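Local coordinates for Thiol:disulfide interchange protein DsbL (Escherichia coli, PDB 3C7M) that introduces disulfide bonds into other periplasmic proteins, working with its partner DsbI to form an essential disulfide in the sulfotransferase AssT, at residues Tyr7-Lys12 with Gly170-Tyr175; Lys23-Ala28 with Pro55-Thr60; Lys94-Ala99 with Asp126-Ser131. All blocks are in the same frame, centred on the assembly; numbering follows the deposited sequence.

Contact 1 (Tyr7-Lys12 with Gly170-Tyr175); sequences YMVLEK and GKYLIY
M8 reaches over L173 and Y175 with a chain that curls back on itself. Its CG sits between the backbone N and the carbonyl carbon (chi1 59°), and chi2 and chi3 bend again in the same sense, a triple bend that brings SD onto L173. From the base outward, CB meets the phenol oxygen, Y175 OH, at 3.5 Å; CG touches both that oxygen and Y175 CZ, 3.6 Å away; and SD comes down on L173 CB at 3.8 Å, with L173 CD2 next to it. The M8 and Y175 side chains run roughly perpendicular to each other, and the phenol also lies against the backbone of Y7. L10 extends this apolar patch, its CD2 3.9 Å from L173 CD2.

On the face that carries Y7, V9, Y172 and I174, Y7 and V9 each lie beside Y172 and point the same way. V9 CG2 packs on Y172 CE1 at 3.9 Å, while V9 CG1 lies along the extended K171 chain. K171 CG lies over the centre of one face of the Y172 ring, 3.7 Å above its plane.

The backbones are antiparallel strands at 154°. M8 and L173 form the hydrogen-bonded pair: M8 N gives to L173 O and L173 N returns to M8 O, both at 2.9 Å. Beyond the strand proper, L10 N bonds to K171 O, also at 2.9 Å. K171 and Y172 make a classic beta bulge against strand 165-168.

Strand 7-9 is an outermost strand of the mixed sheet, and 172-174 lies between it and 165-168. Helix 154-161 packs on one face, where I160 meets M8, L10 and L173. On the other, helix 182-193 sets L192 against Y7 and Y172, and L188 and I189 against I174.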
ATOM      1  N   TYR A   7     -12.832  12.874  -7.412  1.00 14.40           N
ATOM      2  CA  TYR A   7     -11.544  12.461  -7.938  1.00 14.33           C
ATOM      3  C   TYR A   7     -10.914  13.598  -8.726  1.00 14.43           C
ATOM      4  O   TYR A   7     -11.565  14.602  -9.028  1.00 14.05           O
ATOM      5  CB  TYR A   7     -11.701  11.226  -8.838  1.00 14.36           C
ATOM      6  CG  TYR A   7     -12.424  11.499 -10.142  1.00 14.97           C
ATOM      7  CD1 TYR A   7     -13.818  11.487 -10.202  1.00 15.14           C
ATOM      8  CD2 TYR A   7     -11.716  11.782 -11.309  1.00 14.81           C
ATOM      9  CE1 TYR A   7     -14.488  11.746 -11.396  1.00 15.75           C
ATOM     10  CE2 TYR A   7     -12.376  12.040 -12.507  1.00 15.94           C
ATOM     11  CZ  TYR A   7     -13.760  12.024 -12.541  1.00 16.47           C
ATOM     12  OH  TYR A   7     -14.410  12.281 -13.725  1.00 17.30           O
ATOM     13  N   MET A   8      -9.642  13.424  -9.056  1.00 13.94           N
ATOM     14  CA  MET A   8      -8.934  14.323  -9.965  1.00 13.76           C
ATOM     15  C   MET A   8      -8.085  13.496 -10.928  1.00 13.86           C
ATOM     16  O   MET A   8      -7.868  12.294 -10.714  1.00 13.15           O
ATOM     17  CB  MET A   8      -8.105  15.359  -9.195  1.00 14.06           C
ATOM     18  CG  MET A   8      -7.043  14.796  -8.250  1.00 14.48           C
ATOM     19  SD  MET A   8      -5.488  14.339  -9.047  1.00 15.87           S
ATOM     20  CE  MET A   8      -4.841  15.934  -9.560  1.00 15.86           C
ATOM     21  N   VAL A   9      -7.629  14.131 -12.001  1.00 13.68           N
ATOM     22  CA  VAL A   9      -6.794  13.471 -12.992  1.00 13.89           C
ATOM     23  C   VAL A   9      -5.345  13.887 -12.765  1.00 13.95           C
ATOM     24  O   VAL A   9      -5.020  15.077 -12.787  1.00 14.14           O
ATOM     25  CB  VAL A   9      -7.219  13.818 -14.443  1.00 14.11           C
ATOM     26  CG1 VAL A   9      -6.367  13.056 -15.445  1.00 15.09           C
ATOM     27  CG2 VAL A   9      -8.702  13.502 -14.659  1.00 14.25           C
ATOM     28  N   LEU A  10      -4.483  12.898 -12.535  1.00 13.62           N
ATOM     29  CA  LEU A  10      -3.057  13.142 -12.347  1.00 13.47           C
ATOM     30  C   LEU A  10      -2.453  13.715 -13.620  1.00 13.31           C
ATOM     31  O   LEU A  10      -2.644  13.166 -14.709  1.00 13.03           O
ATOM     32  CB  LEU A  10      -2.319  11.847 -11.978  1.00 13.37           C
ATOM     33  CG  LEU A  10      -2.647  11.181 -10.635  1.00 13.32           C
ATOM     34  CD1 LEU A  10      -1.964   9.828 -10.533  1.00 14.79           C
ATOM     35  CD2 LEU A  10      -2.249  12.065  -9.471  1.00 13.91           C
ATOM     36  N   GLU A  11      -1.722  14.819 -13.493  0.50 13.47           N
ATOM     37  CA  GLU A  11      -1.060  15.395 -14.664  0.50 13.40           C
ATOM     38  C   GLU A  11       0.102  14.506 -15.100  0.50 13.55           C
ATOM     39  O   GLU A  11       0.387  14.382 -16.295  0.50 13.50           O
ATOM     40  CB  GLU A  11      -0.603  16.836 -14.404  0.50 13.44           C
ATOM     41  CG  GLU A  11      -0.124  17.588 -15.659  0.50 13.20           C
ATOM     42  CD  GLU A  11      -1.203  17.749 -16.725  0.50 13.53           C
ATOM     43  OE1 GLU A  11      -2.403  17.799 -16.377  0.50 13.13           O
ATOM     44  OE2 GLU A  11      -0.846  17.827 -17.919  0.50 14.64           O
ATOM     45  N   LYS A  12       0.762  13.877 -14.129  1.00 13.67           N
ATOM     46  CA  LYS A  12       1.775  12.874 -14.434  1.00 14.30           C
ATOM     47  C   LYS A  12       1.282  11.524 -13.903  1.00 13.90           C
ATOM     48  O   LYS A  12       1.404  11.237 -12.710  1.00 13.91           O
ATOM     49  CB  LYS A  12       3.133  13.248 -13.830  1.00 14.39           C
ATOM     50  CG  LYS A  12       4.265  12.296 -14.222  1.00 15.39           C
ATOM     51  CD  LYS A  12       5.539  12.551 -13.434  1.00 16.11           C
ATOM     52  CE  LYS A  12       6.566  11.455 -13.693  1.00 19.82           C
ATOM     53  NZ  LYS A  12       7.803  11.618 -12.871  1.00 21.51           N
ATOM     54  N   GLY A 170      -3.607   4.173 -12.935  1.00 12.29           N
ATOM     55  CA  GLY A 170      -2.490   5.115 -12.905  1.00 12.68           C
ATOM     56  C   GLY A 170      -2.844   6.567 -13.169  1.00 13.21           C
ATOM     57  O   GLY A 170      -1.969   7.418 -13.144  1.00 13.39           O
ATOM     58  N   LYS A 171      -4.128   6.869 -13.371  1.00 13.18           N
ATOM     59  CA  LYS A 171      -4.542   8.172 -13.903  1.00 14.32           C
ATOM     60  C   LYS A 171      -5.509   8.939 -13.006  1.00 13.69           C
ATOM     61  O   LYS A 171      -5.420  10.164 -12.881  1.00 13.81           O
ATOM     62  CB  LYS A 171      -5.147   7.989 -15.303  1.00 14.33           C
ATOM     63  CG  LYS A 171      -5.708   9.246 -15.954  1.00 16.64           C
ATOM     64  CD  LYS A 171      -6.055   8.993 -17.410  1.00 16.30           C
ATOM     65  CE  LYS A 171      -6.601  10.249 -18.073  0.50 17.51           C
ATOM     66  NZ  LYS A 171      -6.913  10.004 -19.506  0.50 17.68           N
ATOM     67  N   TYR A 172      -6.435   8.219 -12.380  1.00 12.69           N
ATOM     68  CA  TYR A 172      -7.526   8.865 -11.656  1.00 12.28           C
ATOM     69  C   TYR A 172      -7.349   8.701 -10.162  1.00 11.74           C
ATOM     70  O   TYR A 172      -7.491   7.601  -9.637  1.00 11.46           O
ATOM     71  CB  TYR A 172      -8.875   8.292 -12.113  1.00 12.66           C
ATOM     72  CG  TYR A 172      -9.084   8.414 -13.607  1.00 13.77           C
ATOM     73  CD1 TYR A 172      -9.430   9.640 -14.180  1.00 15.61           C
ATOM     74  CD2 TYR A 172      -8.921   7.313 -14.446  1.00 13.70           C
ATOM     75  CE1 TYR A 172      -9.610   9.767 -15.559  1.00 15.83           C
ATOM     76  CE2 TYR A 172      -9.098   7.432 -15.833  1.00 15.73           C
ATOM     77  CZ  TYR A 172      -9.443   8.665 -16.372  1.00 16.02           C
ATOM     78  OH  TYR A 172      -9.632   8.791 -17.736  1.00 17.20           O
ATOM     79  N   LEU A 173      -7.026   9.804  -9.492  1.00 10.69           N
ATOM     80  CA  LEU A 173      -6.810   9.811  -8.056  1.00 10.86           C
ATOM     81  C   LEU A 173      -8.100  10.155  -7.317  1.00 11.22           C
ATOM     82  O   LEU A 173      -8.650  11.257  -7.455  1.00 11.26           O
ATOM     83  CB  LEU A 173      -5.694  10.800  -7.688  1.00 10.65           C
ATOM     84  CG  LEU A 173      -5.428  11.102  -6.205  1.00 10.76           C
ATOM     85  CD1 LEU A 173      -5.213   9.847  -5.382  1.00 12.42           C
ATOM     86  CD2 LEU A 173      -4.215  12.008  -6.058  1.00 11.90           C
ATOM     87  N   ILE A 174      -8.584   9.214  -6.517  1.00 11.04           N
ATOM     88  CA  ILE A 174      -9.762   9.481  -5.704  1.00 11.38           C
ATOM     89  C   ILE A 174      -9.425  10.464  -4.580  1.00 11.77           C
ATOM     90  O   ILE A 174      -8.333  10.412  -4.016  1.00 12.04           O
ATOM     91  CB  ILE A 174     -10.345   8.168  -5.142  1.00 11.22           C
ATOM     92  CG1 ILE A 174     -10.800   7.282  -6.313  1.00 10.86           C
ATOM     93  CG2 ILE A 174     -11.483   8.443  -4.137  1.00 11.95           C
ATOM     94  CD1 ILE A 174     -11.157   5.852  -5.934  1.00 12.22           C
ATOM     95  N   TYR A 175     -10.338  11.387  -4.279  1.00 12.13           N
ATOM     96  CA  TYR A 175     -10.173  12.218  -3.095  1.00 12.88           C
ATOM     97  C   TYR A 175     -10.648  11.437  -1.874  1.00 13.14           C
ATOM     98  O   TYR A 175     -11.848  11.172  -1.715  1.00 13.10           O
ATOM     99  CB  TYR A 175     -10.935  13.552  -3.219  1.00 13.43           C
ATOM    100  CG  TYR A 175     -10.217  14.584  -4.066  1.00 14.06           C
ATOM    101  CD1 TYR A 175      -9.021  15.159  -3.630  1.00 14.99           C
ATOM    102  CD2 TYR A 175     -10.725  14.982  -5.301  1.00 15.51           C
ATOM    103  CE1 TYR A 175      -8.351  16.099  -4.402  1.00 14.84           C
ATOM    104  CE2 TYR A 175     -10.063  15.928  -6.081  1.00 15.22           C
ATOM    105  CZ  TYR A 175      -8.875  16.474  -5.627  1.00 15.23           C
ATOM    106  OH  TYR A 175      -8.221  17.408  -6.406  1.00 16.02           O
TER

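Contact 2 (Lys23-Ala28 with Pro55-Thr60); sequences KVFSYA and PFHLET
Strands 23-25 and 55-57 run parallel, 4.6 Å apart at 27°, with K23, V24 and F25 paired to P55, F56 and H57; F56 N gives to K23 O in a straight bond, F25 N to F56 O, and L58 N to F25 O.

H57 carries the side-chain contact. With CG anti to the backbone N (chi1 -165°), its imidazole swings across to the first segment and meets F25 edge-to-face, planes at 74°. H57 CD2 lies over one face of the phenyl ring, toward the rim, 3.7 Å from F25 CZ. P55 CB packs on the same ring at F25 CE1, 3.9 Å away. Farther along, Y27 N donates to H57 NE2 at 3.1 Å, almost in the imidazole plane. On the sheet face opposite F25, V24 CG2 touches F56 CB at 4.0 Å.

S26 OG accepts from A28 N at 3.0 Å, an ST turn, and donates a hydrogen bond to a water (2.7 Å from S26 OG) that donates in turn to L58 O.

F25 also touches the CxxC motif of C29 and C32, whose redox-active disulfide is not formed in this reduced structure, so this strand end lies directly beside the active site. Because NE2 accepts a hydrogen bond from Y27 N while ND1 bonds to S69 OG, H57 is gripped at both nitrogens; that pattern is consistent with a neutral ring carrying its proton on ND1.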
ATOM      1  N   LYS A  23      -2.914   1.741  -4.281  1.00  8.78           N
ATOM      2  CA  LYS A  23      -3.115   2.468  -3.039  1.00  8.99           C
ATOM      3  C   LYS A  23      -1.767   2.914  -2.507  1.00  8.69           C
ATOM      4  O   LYS A  23      -0.975   2.090  -2.033  1.00  8.92           O
ATOM      5  CB  LYS A  23      -3.848   1.632  -1.990  1.00  9.52           C
ATOM      6  CG  LYS A  23      -4.117   2.421  -0.709  1.00 11.70           C
ATOM      7  CD  LYS A  23      -4.412   1.529   0.473  1.00 15.37           C
ATOM      8  CE  LYS A  23      -3.185   0.688   0.795  1.00 16.91           C
ATOM      9  NZ  LYS A  23      -3.106   0.382   2.241  1.00 19.03           N
ATOM     10  N   VAL A  24      -1.500   4.211  -2.611  1.00  8.73           N
ATOM     11  CA  VAL A  24      -0.295   4.774  -2.011  1.00  8.70           C
ATOM     12  C   VAL A  24      -0.551   4.918  -0.517  1.00  8.84           C
ATOM     13  O   VAL A  24      -1.552   5.502  -0.101  1.00  8.88           O
ATOM     14  CB  VAL A  24       0.106   6.125  -2.638  1.00  8.55           C
ATOM     15  CG1 VAL A  24       1.433   6.602  -2.041  1.00  9.97           C
ATOM     16  CG2 VAL A  24       0.221   5.983  -4.159  1.00  9.12           C
ATOM     17  N   PHE A  25       0.335   4.359   0.300  1.00  8.52           N
ATOM     18  CA  PHE A  25       0.128   4.401   1.746  1.00  8.85           C
ATOM     19  C   PHE A  25       1.451   4.469   2.483  1.00  8.96           C
ATOM     20  O   PHE A  25       2.512   4.292   1.887  1.00  8.65           O
ATOM     21  CB  PHE A  25      -0.693   3.189   2.219  1.00  9.31           C
ATOM     22  CG  PHE A  25       0.106   1.918   2.329  1.00  9.31           C
ATOM     23  CD1 PHE A  25       0.613   1.283   1.185  1.00  9.58           C
ATOM     24  CD2 PHE A  25       0.384   1.370   3.577  1.00 10.22           C
ATOM     25  CE1 PHE A  25       1.374   0.115   1.291  1.00 10.97           C
ATOM     26  CE2 PHE A  25       1.143   0.204   3.681  1.00  9.85           C
ATOM     27  CZ  PHE A  25       1.629  -0.418   2.537  1.00 10.11           C
ATOM     28  N   SER A  26       1.364   4.749   3.780  1.00  9.15           N
ATOM     29  CA  SER A  26       2.525   4.690   4.675  1.00  9.29           C
ATOM     30  C   SER A  26       2.128   4.004   5.963  1.00  9.43           C
ATOM     31  O   SER A  26       1.040   4.249   6.486  1.00  9.68           O
ATOM     32  CB  SER A  26       3.017   6.099   5.010  1.00  9.72           C
ATOM     33  OG  SER A  26       3.912   6.076   6.116  1.00  9.94           O
ATOM     34  N   TYR A  27       3.013   3.161   6.489  1.00  8.89           N
ATOM     35  CA  TYR A  27       2.773   2.521   7.780  1.00  9.18           C
ATOM     36  C   TYR A  27       2.505   3.571   8.878  1.00  9.94           C
ATOM     37  O   TYR A  27       1.797   3.295   9.855  1.00 10.38           O
ATOM     38  CB  TYR A  27       3.970   1.636   8.168  1.00  9.15           C
ATOM     39  CG  TYR A  27       5.146   2.428   8.698  1.00  8.73           C
ATOM     40  CD1 TYR A  27       6.033   3.065   7.833  1.00  8.46           C
ATOM     41  CD2 TYR A  27       5.352   2.559  10.071  1.00  8.16           C
ATOM     42  CE1 TYR A  27       7.099   3.819   8.320  1.00  8.17           C
ATOM     43  CE2 TYR A  27       6.414   3.298  10.564  1.00  7.63           C
ATOM     44  CZ  TYR A  27       7.277   3.923   9.693  1.00  8.43           C
ATOM     45  OH  TYR A  27       8.328   4.644  10.197  1.00  9.01           O
ATOM     46  N   ALA A  28       3.073   4.766   8.712  1.00 10.33           N
ATOM     47  CA  ALA A  28       3.036   5.802   9.754  1.00 11.61           C
ATOM     48  C   ALA A  28       1.831   6.736   9.643  1.00 12.98           C
ATOM     49  O   ALA A  28       1.706   7.699  10.408  1.00 13.26           O
ATOM     50  CB  ALA A  28       4.329   6.590   9.746  1.00 11.16           C
ATOM     51  N   PRO A  55      -0.654  -2.213  -3.822  1.00  9.13           N
ATOM     52  CA  PRO A  55      -0.113  -1.290  -2.825  1.00  8.76           C
ATOM     53  C   PRO A  55       1.169  -0.628  -3.319  1.00  8.47           C
ATOM     54  O   PRO A  55       1.999  -1.300  -3.929  1.00  8.47           O
ATOM     55  CB  PRO A  55       0.217  -2.206  -1.642  1.00  9.19           C
ATOM     56  CG  PRO A  55      -0.643  -3.433  -1.845  1.00  9.15           C
ATOM     57  CD  PRO A  55      -0.681  -3.605  -3.331  1.00  8.94           C
ATOM     58  N   PHE A  56       1.307   0.672  -3.064  1.00  7.95           N
ATOM     59  CA  PHE A  56       2.545   1.421  -3.294  1.00  8.39           C
ATOM     60  C   PHE A  56       2.918   2.033  -1.955  1.00  8.71           C
ATOM     61  O   PHE A  56       2.152   2.825  -1.424  1.00  9.08           O
ATOM     62  CB  PHE A  56       2.290   2.572  -4.281  1.00  7.88           C
ATOM     63  CG  PHE A  56       2.629   2.271  -5.726  1.00  7.93           C
ATOM     64  CD1 PHE A  56       2.245   1.079  -6.344  1.00  8.58           C
ATOM     65  CD2 PHE A  56       3.265   3.248  -6.488  1.00  7.85           C
ATOM     66  CE1 PHE A  56       2.554   0.831  -7.695  1.00  7.45           C
ATOM     67  CE2 PHE A  56       3.572   3.027  -7.826  1.00  7.15           C
ATOM     68  CZ  PHE A  56       3.214   1.807  -8.437  1.00  8.19           C
ATOM     69  N   HIS A  57       4.073   1.680  -1.392  1.00  8.56           N
ATOM     70  CA  HIS A  57       4.466   2.286  -0.127  1.00  8.47           C
ATOM     71  C   HIS A  57       5.245   3.575  -0.351  1.00  8.93           C
ATOM     72  O   HIS A  57       6.035   3.676  -1.296  1.00  9.87           O
ATOM     73  CB  HIS A  57       5.251   1.310   0.760  1.00  8.35           C
ATOM     74  CG  HIS A  57       5.357   1.769   2.182  1.00  8.31           C
ATOM     75  ND1 HIS A  57       6.524   2.271   2.717  1.00  7.89           N
ATOM     76  CD2 HIS A  57       4.424   1.855   3.160  1.00  9.04           C
ATOM     77  CE1 HIS A  57       6.306   2.636   3.971  1.00  7.79           C
ATOM     78  NE2 HIS A  57       5.042   2.387   4.266  1.00  8.75           N
ATOM     79  N   LEU A  58       4.984   4.558   0.511  1.00  8.98           N
ATOM     80  CA  LEU A  58       5.658   5.856   0.468  1.00  9.53           C
ATOM     81  C   LEU A  58       6.846   5.831   1.419  1.00 10.39           C
ATOM     82  O   LEU A  58       6.668   5.887   2.639  1.00 10.51           O
ATOM     83  CB  LEU A  58       4.674   6.956   0.856  1.00  9.38           C
ATOM     84  CG  LEU A  58       5.213   8.385   0.947  1.00  9.37           C
ATOM     85  CD1 LEU A  58       5.601   8.925  -0.419  1.00 10.36           C
ATOM     86  CD2 LEU A  58       4.165   9.256   1.604  1.00 10.07           C
ATOM     87  N   GLU A  59       8.053   5.756   0.861  1.00 10.79           N
ATOM     88  CA  GLU A  59       9.258   5.532   1.678  1.00 11.81           C
ATOM     89  C   GLU A  59       9.745   6.762   2.454  1.00 12.45           C
ATOM     90  O   GLU A  59      10.606   6.643   3.331  1.00 13.00           O
ATOM     91  CB  GLU A  59      10.398   4.943   0.835  1.00 11.77           C
ATOM     92  CG  GLU A  59      10.992   5.905  -0.168  1.00 13.18           C
ATOM     93  CD  GLU A  59      12.352   5.458  -0.659  0.70 15.33           C
ATOM     94  OE1 GLU A  59      13.278   5.323   0.168  0.70 17.44           O
ATOM     95  OE2 GLU A  59      12.496   5.247  -1.869  0.70 16.55           O
ATOM     96  N   THR A  60       9.202   7.932   2.138  1.00 12.86           N
ATOM     97  CA  THR A  60       9.712   9.187   2.704  1.00 13.64           C
ATOM     98  C   THR A  60       9.054   9.590   4.023  1.00 14.09           C
ATOM     99  O   THR A  60       9.501  10.537   4.681  1.00 15.01           O
ATOM    100  CB  THR A  60       9.585  10.339   1.693  1.00 14.17           C
ATOM    101  OG1 THR A  60       8.243  10.376   1.208  1.00 14.96           O
ATOM    102  CG2 THR A  60      10.522  10.124   0.521  1.00 14.09           C
TER
HETATM  103  O   HOH W   1       6.385   5.446   5.324  1.00 10.30           O

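Contact 3 (Lys94-Ala99 with Asp126-Ser131); sequences KKAKFA and DAAGMS
No ring takes part where K95 passes across A127 O, its CB and CD both 3.5 Å from that oxygen and CG a little farther off; F98, with K94 CG in plane at its edge, is turned away from this interface.

K95 starts toward the other helix with CG anti to its carbonyl carbon (chi1 -69°) and then runs fully extended. That shape carries the amino group past A127 to the end of helix 117-128. There K95 NZ donates to a water at 2.8 Å, and the same water donates to A128 O at 2.9 Å. A128 O also receives a bond from Q92 NE2, so a carbonyl at the last turn of the helix has two donors.

Below the lysine the surfaces are built of methyl groups. A99 CB meets A127 CB at 3.4 Å, tighter than ordinary van der Waals contact. A96 CB faces A128 CB at 4.4 Å, and L75 of helix 65-81 packs on both alanines. The small side chains let the backbones come close, with K95 CA and A128 CA 5.2 Å apart.

Helix 117-128 stops immediately afterwards. G129, with positive phi, is the C-prime residue of a Schellman motif: G129 N bonds back to D126 O at 3.2 Å, and M130 N to the carbonyl one residue further into the helix. S131 then acts as the N-cap of helix 132-139, its OG accepting from D134 N. Here the alanine packing joins helices 92-106 and 117-128, which belong to the helical insertion that sets DsbA-like proteins apart from plain thioredoxin.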
ATOM      1  N   LYS A  94       0.021  -8.852   4.372  1.00 10.20           N
ATOM      2  CA  LYS A  94      -1.065  -8.424   5.241  1.00 10.61           C
ATOM      3  C   LYS A  94      -0.665  -8.497   6.718  1.00  9.99           C
ATOM      4  O   LYS A  94      -0.915  -7.566   7.489  1.00 10.49           O
ATOM      5  CB  LYS A  94      -2.307  -9.269   4.983  1.00 11.00           C
ATOM      6  CG  LYS A  94      -3.493  -8.847   5.806  1.00 12.71           C
ATOM      7  CD  LYS A  94      -4.756  -9.572   5.375  1.00 14.68           C
ATOM      8  CE  LYS A  94      -5.823  -9.421   6.443  1.00 17.82           C
ATOM      9  NZ  LYS A  94      -7.150  -9.843   5.908  1.00 20.32           N
ATOM     10  N   LYS A  95      -0.006  -9.586   7.091  1.00  9.87           N
ATOM     11  CA  LYS A  95       0.414  -9.776   8.472  1.00  9.64           C
ATOM     12  C   LYS A  95       1.415  -8.710   8.897  1.00  9.36           C
ATOM     13  O   LYS A  95       1.282  -8.122   9.975  1.00  9.44           O
ATOM     14  CB  LYS A  95       1.003 -11.171   8.659  1.00 10.05           C
ATOM     15  CG  LYS A  95      -0.034 -12.280   8.550  1.00 11.25           C
ATOM     16  CD  LYS A  95       0.596 -13.653   8.698  1.00 15.82           C
ATOM     17  CE  LYS A  95      -0.444 -14.758   8.549  1.00 19.29           C
ATOM     18  NZ  LYS A  95       0.207 -16.104   8.623  1.00 22.02           N
ATOM     19  N   ALA A  96       2.414  -8.459   8.051  1.00  9.12           N
ATOM     20  CA  ALA A  96       3.400  -7.430   8.364  1.00  8.96           C
ATOM     21  C   ALA A  96       2.770  -6.042   8.426  1.00  9.22           C
ATOM     22  O   ALA A  96       3.066  -5.261   9.339  1.00  8.72           O
ATOM     23  CB  ALA A  96       4.547  -7.447   7.362  1.00  8.96           C
ATOM     24  N   LYS A  97       1.898  -5.738   7.462  1.00  9.57           N
ATOM     25  CA  LYS A  97       1.271  -4.420   7.389  1.00 10.54           C
ATOM     26  C   LYS A  97       0.485  -4.113   8.658  1.00 10.01           C
ATOM     27  O   LYS A  97       0.641  -3.050   9.251  1.00  9.52           O
ATOM     28  CB  LYS A  97       0.372  -4.317   6.158  1.00 11.11           C
ATOM     29  CG  LYS A  97      -0.338  -2.969   6.026  1.00 12.59           C
ATOM     30  CD  LYS A  97      -1.227  -2.883   4.774  1.00 13.28           C
ATOM     31  CE  LYS A  97      -2.195  -4.047   4.669  1.00 16.10           C
ATOM     32  NZ  LYS A  97      -3.344  -3.759   3.737  1.00 19.37           N
ATOM     33  N   PHE A  98      -0.329  -5.064   9.101  1.00 10.02           N
ATOM     34  CA  PHE A  98      -1.103  -4.810  10.305  1.00 10.46           C
ATOM     35  C   PHE A  98      -0.274  -4.825  11.577  1.00 10.37           C
ATOM     36  O   PHE A  98      -0.614  -4.119  12.538  1.00 10.96           O
ATOM     37  CB  PHE A  98      -2.342  -5.695  10.374  1.00 11.03           C
ATOM     38  CG  PHE A  98      -3.445  -5.203   9.493  1.00 11.67           C
ATOM     39  CD1 PHE A  98      -4.188  -4.080   9.854  1.00 12.01           C
ATOM     40  CD2 PHE A  98      -3.707  -5.820   8.280  1.00 13.37           C
ATOM     41  CE1 PHE A  98      -5.189  -3.599   9.026  1.00 12.22           C
ATOM     42  CE2 PHE A  98      -4.719  -5.352   7.454  1.00 13.55           C
ATOM     43  CZ  PHE A  98      -5.463  -4.246   7.835  1.00 12.52           C
ATOM     44  N   ALA A  99       0.822  -5.582  11.571  1.00 10.17           N
ATOM     45  CA  ALA A  99       1.747  -5.565  12.702  1.00  9.75           C
ATOM     46  C   ALA A  99       2.370  -4.179  12.856  1.00  9.44           C
ATOM     47  O   ALA A  99       2.491  -3.672  13.978  1.00 10.08           O
ATOM     48  CB  ALA A  99       2.822  -6.621  12.539  1.00 10.33           C
ATOM     49  N   ASP A 126       8.721 -11.054  11.903  1.00 10.19           N
ATOM     50  CA  ASP A 126       8.167 -12.001  12.879  1.00 11.29           C
ATOM     51  C   ASP A 126       6.674 -12.215  12.654  1.00 11.41           C
ATOM     52  O   ASP A 126       6.192 -13.346  12.692  1.00 12.05           O
ATOM     53  CB  ASP A 126       8.405 -11.523  14.312  1.00 11.54           C
ATOM     54  CG  ASP A 126       9.827 -11.783  14.795  1.00 13.43           C
ATOM     55  OD1 ASP A 126      10.650 -12.360  14.048  1.00 14.90           O
ATOM     56  OD2 ASP A 126      10.118 -11.402  15.946  1.00 16.19           O
ATOM     57  N   ALA A 127       5.949 -11.127  12.408  1.00 11.36           N
ATOM     58  CA  ALA A 127       4.509 -11.212  12.191  1.00 11.64           C
ATOM     59  C   ALA A 127       4.205 -11.994  10.914  1.00 11.73           C
ATOM     60  O   ALA A 127       3.224 -12.746  10.839  1.00 12.07           O
ATOM     61  CB  ALA A 127       3.906  -9.819  12.121  1.00 11.52           C
ATOM     62  N   ALA A 128       5.055 -11.819   9.911  1.00 11.54           N
ATOM     63  CA  ALA A 128       4.873 -12.492   8.633  1.00 11.94           C
ATOM     64  C   ALA A 128       5.356 -13.947   8.649  1.00 11.98           C
ATOM     65  O   ALA A 128       5.033 -14.721   7.744  1.00 13.05           O
ATOM     66  CB  ALA A 128       5.561 -11.714   7.536  1.00 11.79           C
ATOM     67  N   GLY A 129       6.127 -14.315   9.672  1.00 12.01           N
ATOM     68  CA  GLY A 129       6.725 -15.652   9.745  1.00 12.23           C
ATOM     69  C   GLY A 129       7.906 -15.844   8.806  1.00 12.43           C
ATOM     70  O   GLY A 129       8.190 -16.972   8.373  1.00 13.55           O
ATOM     71  N   MET A 130       8.606 -14.753   8.494  1.00 11.96           N
ATOM     72  CA  MET A 130       9.776 -14.808   7.627  1.00 12.02           C
ATOM     73  C   MET A 130      11.037 -14.577   8.441  1.00 11.59           C
ATOM     74  O   MET A 130      11.067 -13.705   9.321  1.00 11.40           O
ATOM     75  CB  MET A 130       9.677 -13.779   6.484  1.00 11.80           C
ATOM     76  CG  MET A 130      10.913 -13.753   5.577  1.00 12.88           C
ATOM     77  SD  MET A 130      10.779 -12.628   4.171  1.00 13.81           S
ATOM     78  CE  MET A 130       9.944 -13.653   2.973  1.00 16.14           C
ATOM     79  N   SER A 131      12.071 -15.363   8.153  1.00 11.37           N
ATOM     80  CA  SER A 131      13.363 -15.191   8.809  1.00 11.34           C
ATOM     81  C   SER A 131      14.112 -13.985   8.258  1.00 11.20           C
ATOM     82  O   SER A 131      13.934 -13.586   7.098  1.00 10.84           O
ATOM     83  CB  SER A 131      14.231 -16.456   8.676  1.00 11.19           C
ATOM     84  OG  SER A 131      14.674 -16.648   7.343  1.00 12.79           O
TER
HETATM   85  O   HOH W   2       2.879 -16.707   7.881  1.00 36.99           O

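How the contacts relate
Contacts 1 and 2 hold the two ends of one five-stranded sheet: 7-9 with 172-174 at one margin, 20-25 with 52-57 at the other, their centres about 17 Å apart. Contact 3 lies in the helical insertion, about 31 Å centre to centre from contact 1 and across the chain's middle. Along the chain, contact 1 closes a loop that encloses both others, and contact 2 closes before contact 3 opens. Contacts 2 and 3, with centres about 16 Å apart, do touch: F25 CE2 packs on K97 CD at 4.0 Å. The thioredoxin sheet and the helical insertion thus meet beside the redox-active cysteines.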